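Local coordinates for putative Outer membrane protein (Helicobacter pylori, PDB 6GW5) that forms the adhesin domain of SabA, an outer membrane protein that probably binds Lewis-type glycans on host cells, at residues N169-A174 and A222-L227. Sequence-based numbering, arbitrary orientation.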
loop_
_atom_site.group_PDB
_atom_site.type_symbol
_atom_site.label_atom_id
_atom_site.label_comp_id
_atom_site.label_asym_id
_atom_site.label_seq_id
_atom_site.Cartn_x
_atom_site.Cartn_y
_atom_site.Cartn_z
ATOM N N ASN A 169 -16.117 -12.678 3.484
ATOM C CA ASN A 169 -16.497 -13.731 4.401
ATOM C C ASN A 169 -15.315 -14.191 5.253
ATOM O O ASN A 169 -15.364 -14.047 6.500
ATOM C CB ASN A 169 -17.101 -14.925 3.652
ATOM C CG ASN A 169 -17.524 -16.044 4.588
ATOM O OD1 ASN A 169 -18.291 -15.826 5.559
ATOM N ND2 ASN A 169 -17.057 -17.249 4.298
ATOM N N ALA A 170 -14.267 -14.686 4.574
ATOM C CA ALA A 170 -13.003 -15.073 5.219
ATOM C C ALA A 170 -12.436 -13.981 6.122
ATOM O O ALA A 170 -12.070 -14.238 7.267
ATOM C CB ALA A 170 -11.982 -15.468 4.196
ATOM N N LEU A 171 -12.403 -12.760 5.642
ATOM C CA LEU A 171 -11.953 -11.667 6.490
ATOM C C LEU A 171 -12.854 -11.442 7.711
ATOM O O LEU A 171 -12.367 -11.097 8.772
ATOM C CB LEU A 171 -11.821 -10.388 5.683
ATOM C CG LEU A 171 -10.599 -10.324 4.755
ATOM C CD1 LEU A 171 -10.728 -9.121 3.835
ATOM C CD2 LEU A 171 -9.278 -10.244 5.513
ATOM N N ASN A 172 -14.169 -11.628 7.556
ATOM C CA ASN A 172 -15.108 -11.430 8.656
ATOM C C ASN A 172 -14.899 -12.547 9.685
ATOM O O ASN A 172 -14.909 -12.287 10.899
ATOM C CB ASN A 172 -16.555 -11.387 8.138
ATOM C CG ASN A 172 -17.458 -10.532 9.011
ATOM O OD1 ASN A 172 -18.162 -11.058 9.875
ATOM N ND2 ASN A 172 -17.445 -9.211 8.792
ATOM N N LEU A 173 -14.671 -13.768 9.182
ATOM C CA LEU A 173 -14.368 -14.889 10.043
ATOM C C LEU A 173 -13.141 -14.549 10.845
ATOM O O LEU A 173 -13.182 -14.549 12.062
ATOM C CB LEU A 173 -14.174 -16.187 9.242
ATOM C CG LEU A 173 -15.442 -16.751 8.559
ATOM C CD1 LEU A 173 -15.112 -17.934 7.667
ATOM C CD2 LEU A 173 -16.485 -17.192 9.580
ATOM N N ALA A 174 -12.070 -14.223 10.151
ATOM C CA ALA A 174 -10.826 -13.867 10.791
ATOM C C ALA A 174 -11.012 -12.778 11.802
ATOM O O ALA A 174 -10.427 -12.819 12.877
ATOM C CB ALA A 174 -9.796 -13.428 9.742
ATOM N N ALA A 222 -4.514 -6.195 13.238
ATOM C CA ALA A 222 -4.613 -4.885 12.568
ATOM C C ALA A 222 -4.642 -4.985 11.045
ATOM O O ALA A 222 -5.097 -4.064 10.381
ATOM C CB ALA A 222 -3.478 -3.982 12.997
ATOM N N MET A 223 -4.185 -6.116 10.502
ATOM C CA MET A 223 -4.223 -6.364 9.052
ATOM C C MET A 223 -5.622 -6.473 8.496
ATOM O O MET A 223 -5.865 -6.118 7.341
ATOM C CB MET A 223 -3.516 -7.670 8.699
ATOM C CG MET A 223 -2.053 -7.684 9.049
ATOM S SD MET A 223 -1.265 -9.236 8.648
ATOM C CE MET A 223 0.368 -8.909 9.291
ATOM N N ILE A 224 -6.529 -6.992 9.307
ATOM C CA ILE A 224 -7.831 -7.377 8.804
ATOM C C ILE A 224 -8.668 -6.173 8.387
ATOM O O ILE A 224 -9.190 -6.170 7.278
ATOM C CB ILE A 224 -8.566 -8.295 9.792
ATOM C CG1 ILE A 224 -7.785 -9.608 9.912
ATOM C CG2 ILE A 224 -9.950 -8.633 9.280
ATOM C CD1 ILE A 224 -8.322 -10.583 10.941
ATOM N N PRO A 225 -8.814 -5.163 9.265
ATOM C CA PRO A 225 -9.541 -3.978 8.868
ATOM C C PRO A 225 -8.922 -3.260 7.691
ATOM O O PRO A 225 -9.649 -2.693 6.864
ATOM C CB PRO A 225 -9.516 -3.083 10.113
ATOM C CG PRO A 225 -8.539 -3.655 11.017
ATOM C CD PRO A 225 -8.504 -5.130 10.694
ATOM N N ILE A 226 -7.608 -3.299 7.585
ATOM C CA ILE A 226 -6.954 -2.707 6.401
ATOM C C ILE A 226 -7.397 -3.382 5.106
ATOM O O ILE A 226 -7.736 -2.721 4.139
ATOM C CB ILE A 226 -5.424 -2.733 6.526
ATOM C CG1 ILE A 226 -4.997 -1.654 7.535
ATOM C CG2 ILE A 226 -4.762 -2.495 5.164
ATOM C CD1 ILE A 226 -3.630 -1.858 8.128
ATOM N N LEU A 227 -7.374 -4.703 5.091
ATOM C CA LEU A 227 -7.753 -5.409 3.891
ATOM C C LEU A 227 -9.234 -5.295 3.591
ATOM O O LEU A 227 -9.619 -5.345 2.433
ATOM C CB LEU A 227 -7.372 -6.860 4.002
ATOM C CG LEU A 227 -5.898 -7.158 3.741
ATOM C CD1 LEU A 227 -5.740 -8.661 3.786
ATOM C CD2 LEU A 227 -5.420 -6.608 2.412
#
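Ile224 and Leu171 face each other with matching first torsions: CG1 of Ile224 (chi1 -65°) and CG of Leu171 (chi1 -75°) both lie anti to their own carbonyl carbons. In the isoleucine this choice sends the two branches to different targets. The longer one, extended through CG1, carries CD1 against the methyl of Ala174, where it lies 3.4 Å from CB of that residue. The shorter branch, CG2, sits over the helix backbone, 3.5 Å from the carbonyl O of Leu171, and its distance to CD2 of Leu171 is 4.2 Å. The two side chains pass antiparallel alongside each other. Leu171 also meets the next turn of its partner: CD1 is 4.1 Å from CB of Leu227, and the two leucine side chains lie roughly perpendicular.

Such interlocking illustrates how antiparallel helices pack in a helical-bundle adhesin. Segments 169-174 and 222-227, which lie on helices 167-183 and 215-240, run roughly antiparallel, at 150°, with their axes approaching to 9.8 Å, and residues three apart, Leu171 with Ala174 and Ile224 with Leu227, supply the facing sides. The side-chain contacts are apolar, and all four touching residues are buried. Pro225, whose N makes no bond to the preceding turn, kinks the second helix directly after Ile224, and its CB points away from the first helix. Helix 122-139 covers another side of helix 167-183 through Leu135, which touches Ala170, Leu173 and Ala174. Beyond Leu227, Ala64, Val65 and Val68 of helix 60-79 continue the apolar interior, and Leu171 also touches Val231 further along helix 215-240.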